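Local coordinates for DegV family protein (Thermus thermophilus, PDB 2DT8), which binds fatty acids, palmitate occupying its lipid site, and carries a bound zinc ion; its wider cellular role is not established, at residues A[117-128]-A[272-280]; A[222-232]-A[251-260]. All blocks are in the same frame, centred on the assembly; numbering follows the deposited sequence.

Interaction 1: A[117-128]-A[272-280]; sequences AASLGVGMMVLR and TYGFYAYSL
Gly121 and Met124 bring the first turns of helix 120-135 down onto Tyr276 and Tyr278, a buried helix-on-sheet contact with strand 273-279 close to the centre of the folded chain. Helix 120-128 and strand 273-279 run in roughly the same direction, their axes 30° apart. Gly121 CA sits 3.3 Å from the centroid of the Tyr276 ring, straight above its centre, a CH-pi contact. A CB here would run into the ring, so the close approach depends on glycine. The phenol end of Tyr276 reaches the turn before the helix: Ala117 CB lies 3.6 Å from Tyr276 OH, and Ala118 N gives that oxygen a weak hydrogen bond. In this alpha/beta layering, helix 120-135 covers one face of the mixed sheet, while Phe275 on the same strand packs against helix 236-247 on the other. Bound palmitate touches both Ala118 and Tyr276. Met124, modelled as selenomethionine, has CG wedged between backbone N and carbonyl carbon (chi1 71°) and runs on extended, dropping its selenium between the tyrosines. SE is 3.8 Å from Tyr276 CB and meets the edge of the Tyr278 ring in a Met-aromatic contact. A water joins Met124 O to Tyr278 OH, which also pairs with Arg226. Leu280 CD1 lies over one face of the Arg128 guanidinium, 3.4 Å from NH1, while Glu131 and Glu145 take up the arginine's charge.

Interaction 2: A[222-232]-A[251-260]; sequences RKRIRAYFLYS and PVEEALVNEL
Strands 225-231 and 252-259 are the two parallel strands of a beta-alpha-beta unit, joined through helix 236-247 and paired from Ile225 with Val252 to Tyr231 with Glu259. The backbone ladder is firm in places: Phe229 N reaches Leu256 O at 2.7 Å, nearly straight at 174°, and Asn258 N then returns to Phe229 O. Near the start the ladder is disturbed, because three steps from Val252 to Ala255 match two from Ile225 to Ala227. Glu253 takes up the difference as a beta bulge, its N bonded to Ile225 O and its side chain turned out of the regular alternation. On the face of Ile225, Ala227 and Phe229, Ile225 packs under helix 204-219 and Phe229 under helix 236-247; Phe229 CE1 touches Ala255 CB at 3.7 Å. On the other face Tyr228 meets Leu256 with its ring edge, CD2 to CD2 3.9 Å, and a water links Tyr228 OH to Glu254 OE2. Tyr231 lays its ring across the neighbouring strand, one face over Glu259 CA, which is 3.9 Å from the centroid, with CE1 beside Val257 CG1. With an alanine here, the Glu259 backbone would probably lose its aromatic cover and Val257 an apolar neighbour. At the opposite end, Arg224 grips Glu253 side-on: NE bonds OE1 at 3.0 Å from above the carboxylate plane, while NH2 takes the syn lone pair of OE2. Arg226 NE comes to the anti lone pair of the same OE2 at 3.1 Å, and its NH1 goes on to Glu131. A carboxylate shared by two arginines probably stays ionised, and these three bonds should hold the bulged residue against the neighbouring strand.

Interactions 1 and 2 lie about 8 Å apart, centre to centre, and meet in one four-stranded mixed sheet, ordered 154-158, 273-279, 225-231, 252-259. Interaction 2 pairs two strands within that sheet; interaction 1 lays helix 120-135 over it. Strands 273-279 and 225-231 are antiparallel neighbours, with Tyr276 O 2.6 Å from Tyr228 N, a probable hydrogen bond. Along the chain, segment 117-128 comes first, then 222-232 and 251-260, and finally 272-280, so the C-terminal strand lies beside 225-231, and helix 120-135, from the middle of the sequence, packs on a sheet whose strands in these contacts come later. Palmitate touches Ala118 and Tyr276 of interaction 1 and Leu230 of interaction 2, so both contribute to the lipid site.

Interaction 1: A[117-128]-A[272-280]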
loop_
_atom_site.group_PDB
_atom_site.type_symbol
_atom_site.label_atom_id
_atom_site.label_comp_id
_atom_site.label_asym_id
_atom_site.label_seq_id
_atom_site.Cartn_x
_atom_site.Cartn_y
_atom_site.Cartn_z
ATOM N N ALA A 117 5.443 1.637 -3.660
ATOM C CA ALA A 117 4.093 1.096 -3.572
ATOM C C ALA A 117 3.333 1.726 -2.413
ATOM O O ALA A 117 3.851 2.595 -1.705
ATOM C CB ALA A 117 4.147 -0.417 -3.399
ATOM N N ALA A 118 2.103 1.270 -2.210
ATOM C CA ALA A 118 1.262 1.784 -1.135
ATOM C C ALA A 118 0.329 0.673 -0.645
ATOM O O ALA A 118 0.093 -0.295 -1.363
ATOM C CB ALA A 118 0.443 2.982 -1.652
ATOM N N SER A 119 -0.210 0.828 0.564
ATOM C CA SER A 119 -1.119 -0.156 1.163
ATOM C C SER A 119 -0.482 -1.556 1.100
ATOM O O SER A 119 0.729 -1.691 1.310
ATOM C CB SER A 119 -2.483 -0.117 0.453
ATOM O OG SER A 119 -3.424 -0.929 1.128
ATOM N N LEU A 120 -1.271 -2.594 0.813
ATOM C CA LEU A 120 -0.717 -3.950 0.743
ATOM C C LEU A 120 0.343 -4.147 -0.338
ATOM O O LEU A 120 0.961 -5.210 -0.412
ATOM C CB LEU A 120 -1.830 -4.991 0.594
ATOM C CG LEU A 120 -2.462 -5.380 1.930
ATOM C CD1 LEU A 120 -3.549 -6.415 1.687
ATOM C CD2 LEU A 120 -1.402 -5.935 2.867
ATOM N N GLY A 121 0.547 -3.138 -1.184
ATOM C CA GLY A 121 1.614 -3.220 -2.173
ATOM C C GLY A 121 2.923 -3.197 -1.394
ATOM O O GLY A 121 3.920 -3.817 -1.778
ATOM N N VAL A 122 2.927 -2.463 -0.285
ATOM C CA VAL A 122 4.104 -2.409 0.576
ATOM C C VAL A 122 4.052 -3.655 1.463
ATOM O O VAL A 122 5.042 -4.370 1.636
ATOM C CB VAL A 122 4.089 -1.161 1.492
ATOM C CG1 VAL A 122 5.335 -1.154 2.371
ATOM C CG2 VAL A 122 4.004 0.109 0.654
ATOM N N GLY A 123 2.869 -3.926 2.005
ATOM C CA GLY A 123 2.697 -5.077 2.872
ATOM C C GLY A 123 3.126 -6.402 2.268
ATOM O O GLY A 123 3.750 -7.217 2.965
HETATM N N MSE A 124 2.810 -6.629 0.994
HETATM C CA MSE A 124 3.177 -7.898 0.360
HETATM C C MSE A 124 4.689 -8.037 0.264
HETATM O O MSE A 124 5.215 -9.149 0.343
HETATM C CB MSE A 124 2.561 -8.031 -1.035
HETATM C CG MSE A 124 3.165 -7.114 -2.072
HETATM SE SE MSE A 124 2.129 -7.168 -3.698
HETATM C CE MSE A 124 3.407 -6.285 -4.835
HETATM N N MSE A 125 5.393 -6.918 0.096
HETATM C CA MSE A 125 6.850 -6.975 0.024
HETATM C C MSE A 125 7.422 -7.251 1.417
HETATM O O MSE A 125 8.420 -7.957 1.562
HETATM C CB MSE A 125 7.409 -5.680 -0.559
HETATM C CG MSE A 125 6.940 -5.456 -1.976
HETATM SE SE MSE A 125 7.907 -4.066 -2.857
HETATM C CE MSE A 125 6.704 -3.708 -4.299
ATOM N N VAL A 126 6.791 -6.699 2.449
ATOM C CA VAL A 126 7.226 -6.961 3.817
ATOM C C VAL A 126 7.069 -8.460 4.086
ATOM O O VAL A 126 7.966 -9.098 4.629
ATOM C CB VAL A 126 6.371 -6.158 4.831
ATOM C CG1 VAL A 126 6.641 -6.624 6.248
ATOM C CG2 VAL A 126 6.677 -4.693 4.699
ATOM N N LEU A 127 5.931 -9.019 3.687
ATOM C CA LEU A 127 5.690 -10.440 3.889
ATOM C C LEU A 127 6.679 -11.302 3.099
ATOM O O LEU A 127 7.145 -12.323 3.600
ATOM C CB LEU A 127 4.253 -10.790 3.497
ATOM C CG LEU A 127 3.169 -10.160 4.380
ATOM C CD1 LEU A 127 1.804 -10.500 3.797
ATOM C CD2 LEU A 127 3.273 -10.649 5.824
ATOM N N ARG A 128 7.016 -10.891 1.880
ATOM C CA ARG A 128 7.958 -11.669 1.071
ATOM C C ARG A 128 9.344 -11.625 1.715
ATOM O O ARG A 128 10.035 -12.643 1.781
ATOM C CB ARG A 128 8.020 -11.114 -0.349
ATOM C CG ARG A 128 9.020 -11.812 -1.269
ATOM C CD ARG A 128 8.771 -13.303 -1.380
ATOM N NE ARG A 128 9.591 -13.869 -2.455
ATOM C CZ ARG A 128 9.870 -15.163 -2.586
ATOM N NH1 ARG A 128 9.399 -16.037 -1.709
ATOM N NH2 ARG A 128 10.623 -15.584 -3.594
ATOM N N THR A 272 -13.161 2.874 -2.867
ATOM C CA THR A 272 -11.907 2.460 -3.486
ATOM C C THR A 272 -11.817 0.938 -3.434
ATOM O O THR A 272 -12.212 0.315 -2.450
ATOM C CB THR A 272 -10.685 3.061 -2.738
ATOM O OG1 THR A 272 -10.777 4.492 -2.753
ATOM C CG2 THR A 272 -9.369 2.651 -3.408
ATOM N N TYR A 273 -11.330 0.331 -4.512
ATOM C CA TYR A 273 -11.146 -1.119 -4.531
ATOM C C TYR A 273 -10.122 -1.460 -5.595
ATOM O O TYR A 273 -9.926 -0.701 -6.540
ATOM C CB TYR A 273 -12.463 -1.865 -4.810
ATOM C CG TYR A 273 -13.066 -1.613 -6.169
ATOM C CD1 TYR A 273 -13.895 -0.512 -6.398
ATOM C CD2 TYR A 273 -12.813 -2.481 -7.236
ATOM C CE1 TYR A 273 -14.452 -0.286 -7.639
ATOM C CE2 TYR A 273 -13.365 -2.258 -8.486
ATOM C CZ TYR A 273 -14.184 -1.163 -8.684
ATOM O OH TYR A 273 -14.742 -0.946 -9.918
ATOM N N GLY A 274 -9.455 -2.595 -5.430
ATOM C CA GLY A 274 -8.466 -2.998 -6.416
ATOM C C GLY A 274 -7.610 -4.077 -5.751
ATOM O O GLY A 274 -7.972 -4.657 -4.735
ATOM N N PHE A 275 -6.439 -4.282 -6.381
ATOM C CA PHE A 275 -5.561 -5.307 -5.851
ATOM C C PHE A 275 -4.124 -5.147 -6.349
ATOM O O PHE A 275 -3.863 -4.583 -7.403
ATOM C CB PHE A 275 -5.963 -6.796 -5.941
ATOM C CG PHE A 275 -5.909 -7.250 -7.371
ATOM C CD1 PHE A 275 -6.955 -6.940 -8.229
ATOM C CD2 PHE A 275 -4.834 -8.001 -7.819
ATOM C CE1 PHE A 275 -6.924 -7.385 -9.543
ATOM C CE2 PHE A 275 -4.810 -8.443 -9.139
ATOM C CZ PHE A 275 -5.851 -8.137 -10.006
ATOM N N TYR A 276 -3.212 -5.634 -5.490
ATOM C CA TYR A 276 -1.819 -5.592 -5.891
ATOM C C TYR A 276 -1.516 -7.076 -6.102
ATOM O O TYR A 276 -2.222 -7.955 -5.624
ATOM C CB TYR A 276 -0.991 -5.167 -4.631
ATOM C CG TYR A 276 -0.434 -3.800 -4.816
ATOM C CD1 TYR A 276 0.749 -3.623 -5.526
ATOM C CD2 TYR A 276 -1.081 -2.693 -4.266
ATOM C CE1 TYR A 276 1.277 -2.352 -5.696
ATOM C CE2 TYR A 276 -0.547 -1.423 -4.426
ATOM C CZ TYR A 276 0.629 -1.251 -5.133
ATOM O OH TYR A 276 1.155 0.013 -5.315
ATOM N N ALA A 277 -0.426 -7.287 -6.861
ATOM C CA ALA A 277 -0.039 -8.662 -7.113
ATOM C C ALA A 277 1.504 -8.927 -7.611
ATOM O O ALA A 277 2.077 -7.973 -8.130
ATOM C CB ALA A 277 -0.831 -9.502 -8.224
ATOM N N TYR A 278 2.102 -10.083 -7.356
ATOM C CA TYR A 278 3.460 -10.353 -7.829
ATOM C C TYR A 278 3.564 -11.852 -8.008
ATOM O O TYR A 278 2.667 -12.592 -7.593
ATOM C CB TYR A 278 4.554 -9.853 -6.873
ATOM C CG TYR A 278 4.735 -10.643 -5.600
ATOM C CD1 TYR A 278 3.970 -10.358 -4.470
ATOM C CD2 TYR A 278 5.693 -11.656 -5.514
ATOM C CE1 TYR A 278 4.152 -11.056 -3.289
ATOM C CE2 TYR A 278 5.882 -12.367 -4.329
ATOM C CZ TYR A 278 5.107 -12.061 -3.220
ATOM O OH TYR A 278 5.269 -12.761 -2.053
ATOM N N SER A 279 4.634 -12.302 -8.645
ATOM C CA SER A 279 4.820 -13.728 -8.874
ATOM C C SER A 279 6.175 -14.177 -8.377
ATOM O O SER A 279 7.064 -13.357 -8.129
ATOM C CB SER A 279 4.680 -14.052 -10.360
ATOM O OG SER A 279 5.714 -13.440 -11.114
ATOM N N LEU A 280 6.330 -15.489 -8.222
ATOM C CA LEU A 280 7.590 -16.039 -7.749
ATOM C C LEU A 280 7.793 -17.459 -8.249
ATOM O O LEU A 280 6.883 -17.981 -8.929
ATOM C CB LEU A 280 7.642 -16.020 -6.217
ATOM C CG LEU A 280 6.669 -16.905 -5.432
ATOM C CD1 LEU A 280 7.100 -16.939 -3.977
ATOM C CD2 LEU A 280 5.247 -16.391 -5.555
ATOM O OXT LEU A 280 8.866 -18.025 -7.950
HETATM O O HOH W 1 4.085 -11.694 -0.010
#

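Interaction 2: A[222-232]-A[251-260]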
loop_
_atom_site.group_PDB
_atom_site.type_symbol
_atom_site.label_atom_id
_atom_site.label_comp_id
_atom_site.label_asym_id
_atom_site.label_seq_id
_atom_site.Cartn_x
_atom_site.Cartn_y
_atom_site.Cartn_z
ATOM N N ARG A 222 3.526 -16.687 -15.842
ATOM C CA ARG A 222 3.805 -16.858 -14.422
ATOM C C ARG A 222 3.137 -18.108 -13.850
ATOM O O ARG A 222 1.957 -18.371 -14.097
ATOM C CB ARG A 222 3.361 -15.599 -13.660
ATOM C CG ARG A 222 4.029 -14.312 -14.163
ATOM C CD ARG A 222 3.388 -13.061 -13.556
ATOM N NE ARG A 222 3.731 -11.863 -14.319
ATOM C CZ ARG A 222 4.843 -11.151 -14.150
ATOM N NH1 ARG A 222 5.728 -11.506 -13.230
ATOM N NH2 ARG A 222 5.070 -10.089 -14.914
ATOM N N LYS A 223 3.915 -18.876 -13.026
ATOM C CA LYS A 223 3.362 -20.120 -12.486
ATOM C C LYS A 223 2.745 -20.045 -11.094
ATOM O O LYS A 223 2.123 -21.005 -10.634
ATOM C CB LYS A 223 4.435 -21.198 -12.459
ATOM C CG LYS A 223 4.835 -21.697 -13.812
ATOM C CD LYS A 223 5.965 -22.683 -13.665
ATOM C CE LYS A 223 5.834 -23.767 -14.702
ATOM N NZ LYS A 223 6.977 -24.713 -14.596
ATOM N N ARG A 224 3.223 -18.948 -10.348
ATOM C CA ARG A 224 2.754 -18.744 -8.983
ATOM C C ARG A 224 2.511 -17.262 -8.793
ATOM O O ARG A 224 3.446 -16.457 -8.859
ATOM C CB ARG A 224 3.799 -19.205 -7.972
ATOM C CG ARG A 224 4.191 -20.670 -8.066
ATOM C CD ARG A 224 5.252 -20.987 -7.020
ATOM N NE ARG A 224 4.757 -20.764 -5.663
ATOM C CZ ARG A 224 5.516 -20.769 -4.572
ATOM N NH1 ARG A 224 6.825 -20.983 -4.665
ATOM N NH2 ARG A 224 4.966 -20.567 -3.383
ATOM N N ILE A 225 1.259 -16.900 -8.546
ATOM C CA ILE A 225 0.912 -15.502 -8.351
ATOM C C ILE A 225 0.254 -15.317 -6.994
ATOM O O ILE A 225 -0.564 -16.138 -6.577
ATOM C CB ILE A 225 -0.078 -15.022 -9.433
ATOM C CG1 ILE A 225 0.557 -15.166 -10.820
ATOM C CG2 ILE A 225 -0.497 -13.578 -9.147
ATOM C CD1 ILE A 225 -0.409 -14.991 -11.977
ATOM N N ARG A 226 0.633 -14.250 -6.298
ATOM C CA ARG A 226 0.048 -13.900 -5.008
ATOM C C ARG A 226 -0.619 -12.545 -5.203
ATOM O O ARG A 226 0.001 -11.603 -5.706
ATOM C CB ARG A 226 1.122 -13.817 -3.922
ATOM C CG ARG A 226 1.723 -15.173 -3.554
ATOM C CD ARG A 226 2.917 -15.035 -2.628
ATOM N NE ARG A 226 3.356 -16.341 -2.128
ATOM C CZ ARG A 226 4.472 -16.543 -1.436
ATOM N NH1 ARG A 226 5.286 -15.530 -1.159
ATOM N NH2 ARG A 226 4.773 -17.766 -1.011
ATOM N N ALA A 227 -1.891 -12.461 -4.825
ATOM C CA ALA A 227 -2.666 -11.239 -4.982
ATOM C C ALA A 227 -3.145 -10.680 -3.641
ATOM O O ALA A 227 -3.431 -11.410 -2.700
ATOM C CB ALA A 227 -3.845 -11.496 -5.896
ATOM N N TYR A 228 -3.253 -9.339 -3.638
ATOM C CA TYR A 228 -3.655 -8.700 -2.401
ATOM C C TYR A 228 -4.780 -7.670 -2.732
ATOM O O TYR A 228 -4.564 -6.690 -3.433
ATOM C CB TYR A 228 -2.416 -8.005 -1.780
ATOM C CG TYR A 228 -1.391 -9.046 -1.500
ATOM C CD1 TYR A 228 -0.562 -9.494 -2.523
ATOM C CD2 TYR A 228 -1.275 -9.598 -0.225
ATOM C CE1 TYR A 228 0.380 -10.482 -2.275
ATOM C CE2 TYR A 228 -0.340 -10.593 0.022
ATOM C CZ TYR A 228 0.480 -11.039 -0.998
ATOM O OH TYR A 228 1.407 -12.035 -0.763
ATOM N N PHE A 229 -5.965 -7.977 -2.176
ATOM C CA PHE A 229 -7.097 -7.131 -2.500
ATOM C C PHE A 229 -7.381 -6.109 -1.408
ATOM O O PHE A 229 -7.252 -6.397 -0.221
ATOM C CB PHE A 229 -8.333 -8.018 -2.711
ATOM C CG PHE A 229 -8.195 -8.952 -3.877
ATOM C CD1 PHE A 229 -7.479 -10.143 -3.751
ATOM C CD2 PHE A 229 -8.726 -8.613 -5.110
ATOM C CE1 PHE A 229 -7.299 -10.980 -4.855
ATOM C CE2 PHE A 229 -8.551 -9.445 -6.222
ATOM C CZ PHE A 229 -7.835 -10.630 -6.087
ATOM N N LEU A 230 -7.796 -4.924 -1.838
ATOM C CA LEU A 230 -8.044 -3.807 -0.934
ATOM C C LEU A 230 -9.338 -3.053 -1.247
ATOM O O LEU A 230 -9.777 -2.965 -2.387
ATOM C CB LEU A 230 -6.893 -2.802 -1.067
ATOM C CG LEU A 230 -5.515 -3.351 -0.687
ATOM C CD1 LEU A 230 -4.414 -2.544 -1.363
ATOM C CD2 LEU A 230 -5.379 -3.331 0.834
ATOM N N TYR A 231 -9.944 -2.568 -0.150
ATOM C CA TYR A 231 -11.147 -1.782 -0.337
ATOM C C TYR A 231 -11.472 -0.777 0.771
ATOM O O TYR A 231 -10.911 -0.808 1.858
ATOM C CB TYR A 231 -12.431 -2.677 -0.308
ATOM C CG TYR A 231 -12.601 -3.258 1.051
ATOM C CD1 TYR A 231 -11.879 -4.390 1.418
ATOM C CD2 TYR A 231 -13.492 -2.685 1.958
ATOM C CE1 TYR A 231 -12.039 -4.941 2.680
ATOM C CE2 TYR A 231 -13.660 -3.241 3.218
ATOM C CZ TYR A 231 -12.942 -4.367 3.578
ATOM O OH TYR A 231 -13.094 -4.919 4.834
ATOM N N SER A 232 -12.397 0.129 0.404
ATOM C CA SER A 232 -12.804 1.110 1.390
ATOM C C SER A 232 -14.278 1.143 0.980
ATOM O O SER A 232 -14.623 1.136 -0.194
ATOM C CB SER A 232 -12.301 2.615 1.219
ATOM O OG SER A 232 -12.796 3.123 -0.020
ATOM N N PRO A 251 -3.012 -19.035 -12.077
ATOM C CA PRO A 251 -2.523 -19.685 -10.854
ATOM C C PRO A 251 -2.298 -18.776 -9.644
ATOM O O PRO A 251 -1.165 -18.553 -9.218
ATOM C CB PRO A 251 -1.238 -20.364 -11.319
ATOM C CG PRO A 251 -0.711 -19.386 -12.325
ATOM C CD PRO A 251 -1.941 -18.940 -13.088
ATOM N N VAL A 252 -3.392 -18.269 -9.084
ATOM C CA VAL A 252 -3.336 -17.383 -7.917
ATOM C C VAL A 252 -3.407 -18.244 -6.657
ATOM O O VAL A 252 -4.471 -18.780 -6.312
ATOM C CB VAL A 252 -4.509 -16.382 -7.951
ATOM C CG1 VAL A 252 -4.425 -15.409 -6.787
ATOM C CG2 VAL A 252 -4.481 -15.630 -9.270
ATOM N N GLU A 253 -2.275 -18.314 -6.008
ATOM C CA GLU A 253 -2.211 -19.140 -4.806
ATOM C C GLU A 253 -2.533 -18.449 -3.479
ATOM O O GLU A 253 -2.730 -19.082 -2.450
ATOM C CB GLU A 253 -0.836 -19.805 -4.679
ATOM C CG GLU A 253 0.346 -18.853 -4.632
ATOM C CD GLU A 253 1.627 -19.556 -4.222
ATOM O OE1 GLU A 253 1.874 -20.668 -4.733
ATOM O OE2 GLU A 253 2.387 -18.996 -3.401
ATOM N N GLU A 254 -2.569 -17.107 -3.582
ATOM C CA GLU A 254 -2.866 -16.350 -2.382
ATOM C C GLU A 254 -3.720 -15.247 -2.916
ATOM O O GLU A 254 -3.501 -14.670 -3.973
ATOM C CB GLU A 254 -1.551 -15.925 -1.792
ATOM C CG GLU A 254 -1.759 -14.930 -0.663
ATOM C CD GLU A 254 -1.768 -15.575 0.710
ATOM O OE1 GLU A 254 -2.190 -16.747 0.829
ATOM O OE2 GLU A 254 -1.360 -14.896 1.676
ATOM N N ALA A 255 -4.716 -14.948 -2.063
ATOM C CA ALA A 255 -5.602 -13.857 -2.421
ATOM C C ALA A 255 -6.201 -13.133 -1.136
ATOM O O ALA A 255 -7.388 -13.187 -0.830
ATOM C CB ALA A 255 -6.854 -14.328 -3.245
ATOM N N LEU A 256 -5.277 -12.539 -0.388
ATOM C CA LEU A 256 -5.567 -11.871 0.880
ATOM C C LEU A 256 -6.416 -10.639 0.631
ATOM O O LEU A 256 -6.247 -9.986 -0.387
ATOM C CB LEU A 256 -4.261 -11.445 1.537
ATOM C CG LEU A 256 -4.247 -10.787 2.911
ATOM C CD1 LEU A 256 -4.804 -11.734 3.972
ATOM C CD2 LEU A 256 -2.807 -10.428 3.231
ATOM N N VAL A 257 -7.310 -10.321 1.569
ATOM C CA VAL A 257 -8.196 -9.165 1.448
ATOM C C VAL A 257 -8.174 -8.367 2.744
ATOM O O VAL A 257 -8.304 -8.928 3.827
ATOM C CB VAL A 257 -9.665 -9.591 1.192
ATOM C CG1 VAL A 257 -10.534 -8.361 0.932
ATOM C CG2 VAL A 257 -9.726 -10.556 0.029
ATOM N N ASN A 258 -7.992 -7.057 2.637
ATOM C CA ASN A 258 -8.001 -6.206 3.816
ATOM C C ASN A 258 -8.557 -4.861 3.430
ATOM O O ASN A 258 -8.579 -4.485 2.253
ATOM C CB ASN A 258 -6.586 -6.017 4.401
ATOM C CG ASN A 258 -6.604 -5.468 5.837
ATOM O OD1 ASN A 258 -7.628 -5.512 6.524
ATOM N ND2 ASN A 258 -5.463 -4.975 6.296
ATOM N N GLU A 259 -9.035 -4.145 4.433
ATOM C CA GLU A 259 -9.531 -2.802 4.215
ATOM C C GLU A 259 -8.296 -1.901 4.151
ATOM O O GLU A 259 -7.248 -2.209 4.726
ATOM C CB GLU A 259 -10.415 -2.365 5.388
ATOM C CG GLU A 259 -10.959 -0.957 5.233
ATOM C CD GLU A 259 -11.969 -0.569 6.300
ATOM O OE1 GLU A 259 -12.034 -1.224 7.363
ATOM O OE2 GLU A 259 -12.697 0.415 6.064
ATOM N N LEU A 260 -8.424 -0.803 3.415
ATOM C CA LEU A 260 -7.368 0.194 3.330
ATOM C C LEU A 260 -7.280 0.871 4.690
ATOM O O LEU A 260 -8.284 0.963 5.419
ATOM C CB LEU A 260 -7.752 1.277 2.324
ATOM C CG LEU A 260 -7.740 0.945 0.840
ATOM C CD1 LEU A 260 -8.370 2.091 0.065
ATOM C CD2 LEU A 260 -6.301 0.725 0.397
HETATM O O HOH W 2 1.011 -13.664 1.414
#